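Local coordinates for short-chain-enoyl-CoA hydratase (Clostridium acetobutylicum, PDB 5Z7R), which catalyses the reversible hydration of crotonyl-CoA in butanoate metabolism and accepts hexenoyl-CoA but no longer analogues, at residues F82-R91 against P141-L149; R91-V100 against V207-R216. One frame throughout, in Å; residues are numbered along the deposited sequence.

Contact 1: residues F82-R91 against P141-L149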
ATOM      1  N   PHE A  82       5.847  17.508  19.386  1.00 35.42           N
ATOM      2  CA  PHE A  82       6.515  18.486  18.531  1.00 36.46           C
ATOM      3  C   PHE A  82       6.546  17.983  17.068  1.00 33.09           C
ATOM      4  O   PHE A  82       5.997  18.640  16.152  1.00 30.65           O
ATOM      5  CB  PHE A  82       7.924  18.702  19.049  1.00 40.31           C
ATOM      6  CG  PHE A  82       8.603  19.917  18.496  1.00 43.33           C
ATOM      7  CD1 PHE A  82       8.012  21.169  18.600  1.00 46.69           C
ATOM      8  CD2 PHE A  82       9.859  19.820  17.911  1.00 45.00           C
ATOM      9  CE1 PHE A  82       8.653  22.304  18.108  1.00 47.60           C
ATOM     10  CE2 PHE A  82      10.496  20.949  17.410  1.00 48.17           C
ATOM     11  CZ  PHE A  82       9.895  22.195  17.518  1.00 45.20           C
ATOM     12  N   GLY A  83       7.123  16.794  16.874  1.00 28.29           N
ATOM     13  CA  GLY A  83       7.189  16.159  15.552  1.00 25.52           C
ATOM     14  C   GLY A  83       5.878  16.168  14.823  1.00 25.46           C
ATOM     15  O   GLY A  83       5.808  16.570  13.661  1.00 26.07           O
ATOM     16  N   ILE A  84       4.816  15.745  15.499  1.00 25.80           N
ATOM     17  CA  ILE A  84       3.488  15.684  14.888  1.00 27.27           C
ATOM     18  C   ILE A  84       3.008  17.078  14.482  1.00 28.32           C
ATOM     19  O   ILE A  84       2.384  17.260  13.439  1.00 28.42           O
ATOM     20  CB  ILE A  84       2.448  14.990  15.845  1.00 27.80           C
ATOM     21  CG1 ILE A  84       2.715  13.484  15.901  1.00 28.08           C
ATOM     22  CG2 ILE A  84       1.002  15.228  15.410  1.00 26.55           C
ATOM     23  CD1 ILE A  84       1.939  12.725  16.961  1.00 28.90           C
ATOM     24  N   LEU A  85       3.267  18.074  15.316  1.00 34.63           N
ATOM     25  CA  LEU A  85       2.718  19.414  15.050  1.00 35.06           C
ATOM     26  C   LEU A  85       3.420  20.078  13.868  1.00 31.20           C
ATOM     27  O   LEU A  85       2.766  20.633  13.001  1.00 28.14           O
ATOM     28  CB  LEU A  85       2.776  20.285  16.303  1.00 38.02           C
ATOM     29  CG  LEU A  85       1.876  19.771  17.448  1.00 42.33           C
ATOM     30  CD1 LEU A  85       1.842  20.768  18.610  1.00 40.82           C
ATOM     31  CD2 LEU A  85       0.460  19.409  16.972  1.00 40.34           C
ATOM     32  N   GLY A  86       4.745  19.978  13.832  1.00 30.43           N
ATOM     33  CA  GLY A  86       5.505  20.444  12.674  1.00 31.73           C
ATOM     34  C   GLY A  86       4.986  19.795  11.406  1.00 31.67           C
ATOM     35  O   GLY A  86       4.463  20.474  10.503  1.00 29.97           O
ATOM     36  N   ASN A  87       5.096  18.460  11.367  1.00 31.14           N
ATOM     37  CA  ASN A  87       4.572  17.657  10.245  1.00 27.84           C
ATOM     38  C   ASN A  87       3.142  17.992   9.839  1.00 26.96           C
ATOM     39  O   ASN A  87       2.784  17.993   8.643  1.00 23.02           O
ATOM     40  CB  ASN A  87       4.668  16.177  10.586  1.00 26.54           C
ATOM     41  CG  ASN A  87       5.968  15.588  10.158  1.00 23.79           C
ATOM     42  OD1 ASN A  87       6.262  15.559   8.970  1.00 23.28           O
ATOM     43  ND2 ASN A  87       6.762  15.120  11.104  1.00 24.78           N
ATOM     44  N   LYS A  88       2.316  18.273  10.833  1.00 26.14           N
ATOM     45  CA  LYS A  88       0.960  18.649  10.518  1.00 29.83           C
ATOM     46  C   LYS A  88       0.944  19.976   9.732  1.00 29.52           C
ATOM     47  O   LYS A  88       0.171  20.139   8.800  1.00 27.59           O
ATOM     48  CB  LYS A  88       0.113  18.743  11.786  1.00 32.76           C
ATOM     49  CG  LYS A  88      -1.359  18.943  11.483  1.00 39.89           C
ATOM     50  CD  LYS A  88      -2.275  18.457  12.614  1.00 47.66           C
ATOM     51  CE  LYS A  88      -2.138  19.290  13.879  1.00 54.23           C
ATOM     52  NZ  LYS A  88      -2.158  20.763  13.605  1.00 58.36           N
ATOM     53  N   VAL A  89       1.801  20.915  10.116  1.00 28.37           N
ATOM     54  CA  VAL A  89       1.878  22.182   9.406  1.00 30.49           C
ATOM     55  C   VAL A  89       2.424  21.961   7.984  1.00 26.81           C
ATOM     56  O   VAL A  89       1.849  22.387   7.011  1.00 26.06           O
ATOM     57  CB  VAL A  89       2.778  23.210  10.134  1.00 30.58           C
ATOM     58  CG1 VAL A  89       2.952  24.422   9.250  1.00 32.16           C
ATOM     59  CG2 VAL A  89       2.174  23.620  11.472  1.00 32.94           C
ATOM     60  N   PHE A  90       3.545  21.279   7.889  1.00 27.63           N
ATOM     61  CA  PHE A  90       4.146  20.965   6.572  1.00 26.93           C
ATOM     62  C   PHE A  90       3.277  20.121   5.631  1.00 26.15           C
ATOM     63  O   PHE A  90       3.267  20.342   4.431  1.00 28.07           O
ATOM     64  CB  PHE A  90       5.460  20.273   6.825  1.00 26.30           C
ATOM     65  CG  PHE A  90       6.507  21.182   7.365  1.00 26.42           C
ATOM     66  CD1 PHE A  90       6.173  22.462   7.832  1.00 27.47           C
ATOM     67  CD2 PHE A  90       7.831  20.784   7.387  1.00 26.80           C
ATOM     68  CE1 PHE A  90       7.138  23.294   8.342  1.00 26.73           C
ATOM     69  CE2 PHE A  90       8.805  21.623   7.893  1.00 29.06           C
ATOM     70  CZ  PHE A  90       8.458  22.873   8.380  1.00 28.16           C
ATOM     71  N   ARG A  91       2.531  19.171   6.186  1.00 27.69           N
ATOM     72  CA  ARG A  91       1.618  18.349   5.397  1.00 27.69           C
ATOM     73  C   ARG A  91       0.491  19.177   4.840  1.00 29.34           C
ATOM     74  O   ARG A  91      -0.001  18.894   3.734  1.00 31.40           O
ATOM     75  CB  ARG A  91       1.036  17.221   6.250  1.00 28.43           C
ATOM     76  CG  ARG A  91       0.067  16.334   5.517  1.00 26.93           C
ATOM     77  CD  ARG A  91       0.782  15.665   4.343  1.00 27.00           C
ATOM     78  NE  ARG A  91       0.020  14.522   3.869  1.00 25.56           N
ATOM     79  CZ  ARG A  91      -0.088  14.135   2.597  1.00 25.47           C
ATOM     80  NH1 ARG A  91      -0.847  13.075   2.308  1.00 25.45           N
ATOM     81  NH2 ARG A  91       0.554  14.762   1.624  1.00 23.42           N
ATOM     82  N   PRO A 141      15.500  13.517  11.773  1.00 27.70           N
ATOM     83  CA  PRO A 141      14.620  14.532  11.257  1.00 28.52           C
ATOM     84  C   PRO A 141      13.242  14.414  11.920  1.00 27.37           C
ATOM     85  O   PRO A 141      12.797  13.317  12.185  1.00 31.00           O
ATOM     86  CB  PRO A 141      14.583  14.217   9.755  1.00 28.51           C
ATOM     87  CG  PRO A 141      15.969  13.650   9.485  1.00 27.33           C
ATOM     88  CD  PRO A 141      16.311  12.874  10.710  1.00 28.33           C
ATOM     89  N   GLY A 142      12.610  15.550  12.193  1.00 26.00           N
ATOM     90  CA  GLY A 142      11.360  15.642  12.953  1.00 24.70           C
ATOM     91  C   GLY A 142      10.200  16.263  12.205  1.00 24.86           C
ATOM     92  O   GLY A 142       9.076  16.187  12.664  1.00 26.10           O
ATOM     93  N   PHE A 143      10.427  16.851  11.039  1.00 26.14           N
ATOM     94  CA  PHE A 143       9.326  17.468  10.268  1.00 27.20           C
ATOM     95  C   PHE A 143       9.232  16.891   8.851  1.00 26.72           C
ATOM     96  O   PHE A 143       8.907  17.611   7.894  1.00 25.23           O
ATOM     97  CB  PHE A 143       9.493  19.000  10.153  1.00 30.60           C
ATOM     98  CG  PHE A 143       9.587  19.743  11.463  1.00 31.91           C
ATOM     99  CD1 PHE A 143       8.978  19.279  12.631  1.00 34.02           C
ATOM    100  CD2 PHE A 143      10.229  20.972  11.507  1.00 35.14           C
ATOM    101  CE1 PHE A 143       9.057  19.988  13.817  1.00 33.43           C
ATOM    102  CE2 PHE A 143      10.297  21.703  12.692  1.00 35.82           C
ATOM    103  CZ  PHE A 143       9.713  21.206  13.848  1.00 34.18           C
ATOM    104  N   GLY A 144       9.511  15.597   8.719  1.00 25.43           N
ATOM    105  CA  GLY A 144       9.240  14.869   7.496  1.00 25.61           C
ATOM    106  C   GLY A 144      10.505  14.430   6.798  1.00 26.76           C
ATOM    107  O   GLY A 144      10.455  13.649   5.872  1.00 28.89           O
ATOM    108  N   GLY A 145      11.648  14.876   7.272  1.00 26.68           N
ATOM    109  CA  GLY A 145      12.908  14.633   6.566  1.00 28.18           C
ATOM    110  C   GLY A 145      13.131  13.193   6.141  1.00 27.92           C
ATOM    111  O   GLY A 145      13.581  12.952   5.011  1.00 25.89           O
ATOM    112  N   THR A 146      12.813  12.248   7.039  1.00 26.19           N
ATOM    113  CA  THR A 146      13.098  10.822   6.857  1.00 22.99           C
ATOM    114  C   THR A 146      12.233  10.240   5.767  1.00 23.17           C
ATOM    115  O   THR A 146      12.490   9.148   5.293  1.00 25.24           O
ATOM    116  CB  THR A 146      12.849   9.995   8.147  1.00 22.97           C
ATOM    117  OG1 THR A 146      11.458   9.997   8.518  1.00 21.61           O
ATOM    118  CG2 THR A 146      13.687  10.515   9.304  1.00 23.72           C
ATOM    119  N   GLN A 147      11.192  10.962   5.382  1.00 21.91           N
ATOM    120  CA  GLN A 147      10.266  10.473   4.400  1.00 20.82           C
ATOM    121  C   GLN A 147      10.338  11.209   3.062  1.00 21.83           C
ATOM    122  O   GLN A 147      10.250  10.577   1.986  1.00 23.37           O
ATOM    123  CB  GLN A 147       8.841  10.602   4.934  1.00 20.24           C
ATOM    124  CG  GLN A 147       8.529   9.741   6.134  1.00 20.92           C
ATOM    125  CD  GLN A 147       9.138   8.350   6.042  1.00 21.35           C
ATOM    126  OE1 GLN A 147       8.913   7.624   5.066  1.00 20.26           O
ATOM    127  NE2 GLN A 147       9.923   7.976   7.061  1.00 20.97           N
ATOM    128  N   ARG A 148      10.442  12.533   3.117  1.00 19.85           N
ATOM    129  CA  ARG A 148      10.360  13.320   1.931  1.00 20.50           C
ATOM    130  C   ARG A 148      11.706  13.241   1.129  1.00 21.10           C
ATOM    131  O   ARG A 148      11.703  13.157  -0.087  1.00 20.75           O
ATOM    132  CB  ARG A 148       9.908  14.753   2.255  1.00 18.79           C
ATOM    133  CG  ARG A 148       8.395  14.870   2.547  1.00 18.50           C
ATOM    134  CD  ARG A 148       7.839  16.288   2.478  1.00 18.28           C
ATOM    135  NE  ARG A 148       6.403  16.317   2.731  1.00 18.56           N
ATOM    136  CZ  ARG A 148       5.852  16.486   3.950  1.00 18.16           C
ATOM    137  NH1 ARG A 148       6.610  16.667   5.007  1.00 19.03           N
ATOM    138  NH2 ARG A 148       4.546  16.448   4.123  1.00 16.71           N
ATOM    139  N   LEU A 149      12.841  13.235   1.799  1.00 20.45           N
ATOM    140  CA  LEU A 149      14.089  13.319   1.069  1.00 21.39           C
ATOM    141  C   LEU A 149      14.234  12.078   0.146  1.00 21.61           C
ATOM    142  O   LEU A 149      14.412  12.207  -1.054  1.00 19.84           O
ATOM    143  CB  LEU A 149      15.247  13.403   2.053  1.00 21.28           C
ATOM    144  CG  LEU A 149      16.614  13.717   1.463  1.00 21.79           C
ATOM    145  CD1 LEU A 149      16.595  15.020   0.700  1.00 22.23           C
ATOM    146  CD2 LEU A 149      17.641  13.797   2.561  1.00 21.67           C
TER
HETATM  147  O   HOH W   1       4.873  16.729   7.155  1.00 20.31           O
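With chi1 at -57°, the ring of Phe143 stands beside its own backbone N and enters the space between Phe82 and Phe90, two turns apart on helix 76-95. Phe90 offers a ring face to the edge of Phe143, the planes 74° apart in an offset edge-to-face pair, with Phe90 CE2 3.5 Å from Phe143 CB. Phe82 has its CG anti to the backbone N, which swings its ring to the far end of Phe143; there the rings are oblique, Phe143 CE1 lying over one face of Phe82, toward the rim. Gly86, having no side chain, lets the ring lie against the helix backbone, its CA 3.7 Å from Phe143 CD1. The polar side is bridged by water 1, which donates to Asn87 OD1 (2.6 Å) and Asn87 O and accepts from Arg148 NH1. Arg148 is also salt-bridged to Glu94. Gly144, at the N-cap, has a positive phi (113°) that glycine adopts readily. Asn87 ND2 and Gly144 N both bond Glu229 of a second subunit. The backbone N atoms of Phe143 and Gly145 bond Glu114, the probable nucleophile. The aromatic cluster packs this active-site loop of the crotonase fold against helix 76-95.

Contact 2: residues R91-V100 against V207-R216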
ATOM      1  N   ARG A  91       2.531  19.171   6.186  1.00 27.69           N
ATOM      2  CA  ARG A  91       1.618  18.349   5.397  1.00 27.69           C
ATOM      3  C   ARG A  91       0.491  19.177   4.840  1.00 29.34           C
ATOM      4  O   ARG A  91      -0.001  18.894   3.734  1.00 31.40           O
ATOM      5  CB  ARG A  91       1.036  17.221   6.250  1.00 28.43           C
ATOM      6  CG  ARG A  91       0.067  16.334   5.517  1.00 26.93           C
ATOM      7  CD  ARG A  91       0.782  15.665   4.343  1.00 27.00           C
ATOM      8  NE  ARG A  91       0.020  14.522   3.869  1.00 25.56           N
ATOM      9  CZ  ARG A  91      -0.088  14.135   2.597  1.00 25.47           C
ATOM     10  NH1 ARG A  91      -0.847  13.075   2.308  1.00 25.45           N
ATOM     11  NH2 ARG A  91       0.554  14.762   1.624  1.00 23.42           N
ATOM     12  N   ARG A  92       0.074  20.203   5.587  1.00 30.38           N
ATOM     13  CA  ARG A  92      -1.019  21.066   5.134  1.00 30.54           C
ATOM     14  C   ARG A  92      -0.572  21.892   3.931  1.00 28.37           C
ATOM     15  O   ARG A  92      -1.350  22.117   2.986  1.00 29.34           O
ATOM     16  CB  ARG A  92      -1.465  22.001   6.254  1.00 33.29           C
ATOM     17  CG  ARG A  92      -2.740  22.795   5.939  1.00 34.80           C
ATOM     18  CD  ARG A  92      -3.113  23.614   7.160  1.00 35.50           C
ATOM     19  NE  ARG A  92      -4.329  24.420   7.017  1.00 38.06           N
ATOM     20  CZ  ARG A  92      -4.818  25.159   8.010  1.00 35.07           C
ATOM     21  NH1 ARG A  92      -4.185  25.189   9.177  1.00 32.42           N
ATOM     22  NH2 ARG A  92      -5.906  25.883   7.832  1.00 36.41           N
ATOM     23  N   LEU A  93       0.681  22.329   3.989  1.00 25.06           N
ATOM     24  CA  LEU A  93       1.315  23.021   2.888  1.00 26.75           C
ATOM     25  C   LEU A  93       1.420  22.118   1.638  1.00 27.57           C
ATOM     26  O   LEU A  93       1.097  22.549   0.501  1.00 29.66           O
ATOM     27  CB  LEU A  93       2.703  23.495   3.310  1.00 27.04           C
ATOM     28  CG  LEU A  93       3.410  24.426   2.331  1.00 27.13           C
ATOM     29  CD1 LEU A  93       2.749  25.802   2.307  1.00 27.51           C
ATOM     30  CD2 LEU A  93       4.864  24.605   2.705  1.00 27.36           C
ATOM     31  N   GLU A  94       1.828  20.865   1.858  1.00 25.65           N
ATOM     32  CA  GLU A  94       2.007  19.901   0.754  1.00 24.21           C
ATOM     33  C   GLU A  94       0.700  19.667   0.054  1.00 24.35           C
ATOM     34  O   GLU A  94       0.659  19.598  -1.177  1.00 24.64           O
ATOM     35  CB  GLU A  94       2.572  18.593   1.315  1.00 23.89           C
ATOM     36  CG  GLU A  94       2.846  17.485   0.328  1.00 22.65           C
ATOM     37  CD  GLU A  94       3.634  16.427   0.994  1.00 22.23           C
ATOM     38  OE1 GLU A  94       4.827  16.342   0.691  1.00 23.04           O
ATOM     39  OE2 GLU A  94       3.101  15.751   1.919  1.00 22.58           O
ATOM     40  N   LEU A  95      -0.395  19.614   0.822  1.00 27.32           N
ATOM     41  CA  LEU A  95      -1.714  19.285   0.247  1.00 28.15           C
ATOM     42  C   LEU A  95      -2.473  20.502  -0.219  1.00 30.79           C
ATOM     43  O   LEU A  95      -3.488  20.372  -0.941  1.00 29.63           O
ATOM     44  CB  LEU A  95      -2.573  18.537   1.290  1.00 30.93           C
ATOM     45  CG  LEU A  95      -2.102  17.116   1.581  1.00 31.55           C
ATOM     46  CD1 LEU A  95      -2.757  16.534   2.827  1.00 32.40           C
ATOM     47  CD2 LEU A  95      -2.378  16.234   0.351  1.00 33.18           C
ATOM     48  N   LEU A  96      -2.030  21.682   0.228  1.00 31.59           N
ATOM     49  CA  LEU A  96      -2.681  22.945  -0.141  1.00 32.65           C
ATOM     50  C   LEU A  96      -3.099  22.939  -1.593  1.00 30.27           C
ATOM     51  O   LEU A  96      -2.287  22.704  -2.483  1.00 28.89           O
ATOM     52  CB  LEU A  96      -1.707  24.110   0.105  1.00 35.06           C
ATOM     53  CG  LEU A  96      -2.125  25.499  -0.380  1.00 36.49           C
ATOM     54  CD1 LEU A  96      -3.520  25.824   0.128  1.00 40.08           C
ATOM     55  CD2 LEU A  96      -1.119  26.541   0.088  1.00 35.73           C
ATOM     56  N   GLU A  97      -4.352  23.245  -1.852  1.00 30.93           N
ATOM     57  CA  GLU A  97      -4.874  23.157  -3.202  1.00 32.92           C
ATOM     58  C   GLU A  97      -4.454  24.265  -4.190  1.00 30.59           C
ATOM     59  O   GLU A  97      -4.950  24.323  -5.279  1.00 32.50           O
ATOM     60  CB  GLU A  97      -6.399  23.020  -3.134  1.00 39.94           C
ATOM     61  CG  GLU A  97      -6.836  21.778  -2.349  1.00 44.60           C
ATOM     62  CD  GLU A  97      -8.009  21.042  -2.985  1.00 48.01           C
ATOM     63  OE1 GLU A  97      -7.827  19.849  -3.406  1.00 42.27           O
ATOM     64  OE2 GLU A  97      -9.103  21.672  -3.048  1.00 47.47           O
ATOM     65  N   LYS A  98      -3.514  25.112  -3.835  1.00 31.79           N
ATOM     66  CA  LYS A  98      -2.774  25.881  -4.837  1.00 34.12           C
ATOM     67  C   LYS A  98      -1.321  25.393  -4.850  1.00 31.69           C
ATOM     68  O   LYS A  98      -0.794  25.021  -3.823  1.00 34.12           O
ATOM     69  CB  LYS A  98      -2.794  27.405  -4.580  1.00 38.18           C
ATOM     70  CG  LYS A  98      -3.706  27.945  -3.476  1.00 41.53           C
ATOM     71  CD  LYS A  98      -5.178  27.967  -3.837  1.00 43.40           C
ATOM     72  CE  LYS A  98      -5.993  28.653  -2.741  1.00 44.38           C
ATOM     73  NZ  LYS A  98      -7.315  29.157  -3.222  1.00 45.93           N
ATOM     74  N   PRO A  99      -0.656  25.440  -6.005  1.00 28.99           N
ATOM     75  CA  PRO A  99       0.737  25.068  -6.129  1.00 28.09           C
ATOM     76  C   PRO A  99       1.641  25.956  -5.326  1.00 31.20           C
ATOM     77  O   PRO A  99       1.418  27.163  -5.289  1.00 32.73           O
ATOM     78  CB  PRO A  99       1.008  25.308  -7.584  1.00 28.23           C
ATOM     79  CG  PRO A  99      -0.313  25.013  -8.228  1.00 29.37           C
ATOM     80  CD  PRO A  99      -1.263  25.678  -7.319  1.00 28.89           C
ATOM     81  N   VAL A 100       2.656  25.390  -4.677  1.00 30.12           N
ATOM     82  CA  VAL A 100       3.572  26.211  -3.957  1.00 30.15           C
ATOM     83  C   VAL A 100       5.016  25.931  -4.326  1.00 32.98           C
ATOM     84  O   VAL A 100       5.446  24.785  -4.398  1.00 28.92           O
ATOM     85  CB  VAL A 100       3.287  26.270  -2.428  1.00 30.43           C
ATOM     86  CG1 VAL A 100       2.132  25.376  -2.036  1.00 30.61           C
ATOM     87  CG2 VAL A 100       4.520  26.086  -1.581  1.00 30.55           C
ATOM     88  N   VAL A 207      -5.427  22.720 -12.657  1.00 31.48           N
ATOM     89  CA  VAL A 207      -4.202  22.700 -11.863  1.00 30.40           C
ATOM     90  C   VAL A 207      -4.479  22.155 -10.477  1.00 32.62           C
ATOM     91  O   VAL A 207      -3.657  21.415  -9.926  1.00 30.89           O
ATOM     92  CB  VAL A 207      -3.619  24.110 -11.681  1.00 31.58           C
ATOM     93  CG1 VAL A 207      -2.448  24.122 -10.726  1.00 31.26           C
ATOM     94  CG2 VAL A 207      -3.175  24.686 -13.014  1.00 35.15           C
ATOM     95  N   LYS A 208      -5.625  22.543  -9.913  1.00 32.33           N
ATOM     96  CA  LYS A 208      -6.042  22.083  -8.580  1.00 36.15           C
ATOM     97  C   LYS A 208      -6.198  20.556  -8.527  1.00 31.58           C
ATOM     98  O   LYS A 208      -5.588  19.889  -7.676  1.00 25.90           O
ATOM     99  CB  LYS A 208      -7.379  22.749  -8.196  1.00 42.19           C
ATOM    100  CG  LYS A 208      -7.929  22.411  -6.814  1.00 46.30           C
ATOM    101  CD  LYS A 208      -8.912  23.478  -6.326  1.00 52.84           C
ATOM    102  CE  LYS A 208      -8.182  24.740  -5.832  1.00 56.22           C
ATOM    103  NZ  LYS A 208      -9.035  25.696  -5.050  1.00 59.92           N
ATOM    104  N   LEU A 209      -7.005  20.051  -9.465  1.00 26.92           N
ATOM    105  CA  LEU A 209      -7.290  18.647  -9.597  1.00 27.47           C
ATOM    106  C   LEU A 209      -6.045  17.841  -9.969  1.00 25.95           C
ATOM    107  O   LEU A 209      -5.853  16.736  -9.440  1.00 23.98           O
ATOM    108  CB  LEU A 209      -8.434  18.398 -10.593  1.00 29.44           C
ATOM    109  CG  LEU A 209      -9.830  18.944 -10.239  1.00 31.45           C
ATOM    110  CD1 LEU A 209     -10.822  18.748 -11.389  1.00 33.64           C
ATOM    111  CD2 LEU A 209     -10.386  18.305  -8.993  1.00 32.22           C
ATOM    112  N   SER A 210      -5.174  18.409 -10.804  1.00 24.25           N
ATOM    113  CA  SER A 210      -3.862  17.814 -11.047  1.00 24.22           C
ATOM    114  C   SER A 210      -3.024  17.695  -9.790  1.00 24.14           C
ATOM    115  O   SER A 210      -2.354  16.677  -9.586  1.00 23.99           O
ATOM    116  CB  SER A 210      -3.050  18.587 -12.113  1.00 25.20           C
ATOM    117  OG  SER A 210      -3.703  18.595 -13.366  1.00 24.98           O
ATOM    118  N   LYS A 211      -2.988  18.731  -8.964  1.00 24.68           N
ATOM    119  CA  LYS A 211      -2.174  18.645  -7.756  1.00 23.74           C
ATOM    120  C   LYS A 211      -2.665  17.478  -6.890  1.00 23.31           C
ATOM    121  O   LYS A 211      -1.887  16.721  -6.375  1.00 23.45           O
ATOM    122  CB  LYS A 211      -2.229  19.921  -6.917  1.00 23.72           C
ATOM    123  CG  LYS A 211      -1.268  19.826  -5.748  1.00 23.38           C
ATOM    124  CD  LYS A 211      -1.129  21.112  -4.980  1.00 24.27           C
ATOM    125  CE  LYS A 211      -0.367  20.814  -3.704  1.00 23.56           C
ATOM    126  NZ  LYS A 211       0.279  21.990  -3.131  1.00 24.83           N
ATOM    127  N   GLN A 212      -3.972  17.346  -6.782  1.00 23.82           N
ATOM    128  CA  GLN A 212      -4.601  16.337  -5.947  1.00 25.94           C
ATOM    129  C   GLN A 212      -4.330  14.925  -6.524  1.00 26.35           C
ATOM    130  O   GLN A 212      -3.919  14.007  -5.804  1.00 30.05           O
ATOM    131  CB  GLN A 212      -6.108  16.644  -5.836  1.00 24.62           C
ATOM    132  CG  GLN A 212      -6.978  15.575  -5.219  1.00 24.36           C
ATOM    133  CD  GLN A 212      -6.945  15.589  -3.706  1.00 24.81           C
ATOM    134  OE1 GLN A 212      -7.950  15.300  -3.066  1.00 27.39           O
ATOM    135  NE2 GLN A 212      -5.816  15.955  -3.130  1.00 24.35           N
ATOM    136  N   ALA A 213      -4.536  14.756  -7.817  1.00 24.39           N
ATOM    137  CA  ALA A 213      -4.278  13.474  -8.411  1.00 23.44           C
ATOM    138  C   ALA A 213      -2.810  13.056  -8.250  1.00 22.73           C
ATOM    139  O   ALA A 213      -2.519  11.892  -8.008  1.00 25.71           O
ATOM    140  CB  ALA A 213      -4.716  13.478  -9.863  1.00 23.44           C
ATOM    141  N   ILE A 214      -1.881  13.989  -8.333  1.00 22.27           N
ATOM    142  CA  ILE A 214      -0.468  13.650  -8.201  1.00 22.14           C
ATOM    143  C   ILE A 214      -0.144  13.283  -6.760  1.00 23.68           C
ATOM    144  O   ILE A 214       0.606  12.340  -6.512  1.00 26.57           O
ATOM    145  CB  ILE A 214       0.443  14.794  -8.664  1.00 21.11           C
ATOM    146  CG1 ILE A 214       0.255  15.020 -10.154  1.00 21.84           C
ATOM    147  CG2 ILE A 214       1.900  14.482  -8.357  1.00 21.72           C
ATOM    148  CD1 ILE A 214       0.844  16.328 -10.684  1.00 21.88           C
ATOM    149  N   ASN A 215      -0.716  14.012  -5.803  1.00 22.06           N
ATOM    150  CA  ASN A 215      -0.456  13.751  -4.397  1.00 22.71           C
ATOM    151  C   ASN A 215      -1.072  12.449  -3.975  1.00 21.10           C
ATOM    152  O   ASN A 215      -0.416  11.652  -3.316  1.00 20.07           O
ATOM    153  CB  ASN A 215      -1.001  14.867  -3.477  1.00 25.97           C
ATOM    154  CG  ASN A 215      -0.050  16.058  -3.376  1.00 29.07           C
ATOM    155  OD1 ASN A 215       1.191  15.903  -3.452  1.00 29.39           O
ATOM    156  ND2 ASN A 215      -0.616  17.247  -3.145  1.00 28.37           N
ATOM    157  N   ARG A 216      -2.317  12.223  -4.359  1.00 20.63           N
ATOM    158  CA  ARG A 216      -3.061  11.084  -3.806  1.00 22.04           C
ATOM    159  C   ARG A 216      -2.759   9.786  -4.581  1.00 23.68           C
ATOM    160  O   ARG A 216      -2.482   8.732  -3.976  1.00 25.41           O
ATOM    161  CB  ARG A 216      -4.561  11.361  -3.743  1.00 23.34           C
ATOM    162  CG  ARG A 216      -4.914  12.790  -3.340  1.00 24.56           C
ATOM    163  CD  ARG A 216      -5.596  13.028  -2.010  1.00 25.37           C
ATOM    164  NE  ARG A 216      -4.819  12.899  -0.799  1.00 26.66           N
ATOM    165  CZ  ARG A 216      -5.007  13.565   0.345  1.00 23.15           C
ATOM    166  NH1 ARG A 216      -4.264  13.245   1.382  1.00 25.22           N
ATOM    167  NH2 ARG A 216      -5.844  14.568   0.472  1.00 22.78           N
TER
HETATM  168  O   HOH W   2       1.576  14.146  -1.488  1.00 18.82           O
HETATM  169  O   HOH W   3      -3.316  17.774  -2.850  1.00 32.27           O
HETATM  170  O   HOH W   4      -5.274  20.268  -4.783  1.00 38.62           O
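Lys211 runs out from helix 207-216 as a straight rod, CG anti to the backbone N (chi1 -175°) and the chain extended beyond it, and ends among carbonyl groups where helix 91-95 gives way to the loop before strand 100-104. Its NZ meets Leu96 O at 2.7 Å, in the carbonyl plane, and reaches Lys98 O by a weaker bond; Asp120 adds a salt bridge. A lysine suits this buried place because its long apolar stem crosses the interface and its ammonium serves several oxygens at once. One turn on, Asn215 points at the same helix end and gives a weak bond from ND2 to Glu94 O, while water 3 links ND2 to Leu95 O. Asn215 OD1 accepts hydrogen bonds from water 2 and from Lys159 of a third subunit. In the crotonase fold the contact joins the helix that leads into strand 100-104 to helix 204-217, which here also packs against neighbouring subunits. The two methyls of Leu95 each cover one guanidinium, and the guanidinium planes are 83° apart: CD1 sits over the centre of the Arg91 guanidinium, 3.5 Å above its plane, and CD2 over one face of the Arg216 guanidinium, toward the rim. The arginines approach to 3.5 Å between Arg91 NH1 and Arg216 NH1, a closeness probably eased by Glu94 and by Asp223 of a second subunit, both salt-bridged to Arg91. At the other end Glu97 and Lys208 cross at about a right angle, Glu97 CB 3.7 Å from Lys208 CE, their charges too distant for a salt bridge; the main polar partner of Glu97 is Arg80 of a fifth subunit. Water 4 joins Glu97 OE1 to Lys208 O. Beyond them the rigid ring of Pro99 abuts the branched Val207, Pro99 CG to Val207 CG1 at a tight 3.4 Å.

Contacts 1 and 2 use successive parts of helix 76-95, their centres about 17 Å apart, and share Arg91. A salt bridge joins them directly: Arg148 NE of contact 1 lies 2.6 Å from Glu94 OE1 of contact 2, while the other oxygen of Glu94 holds Arg91. Contact 1 is the nearer to the active site: the side chain of Phe143 is about 4 Å from that of Glu114, the probable nucleophile. In contact 2 the side chain of Leu93 is about 10 Å from that of Glu114. Gln147 of contact 1 donates to Ala213 O of the second subunit, and Ala213 O of contact 2 accepts from Gln147 of a third, so the contacts supply two halves of one kind of interface.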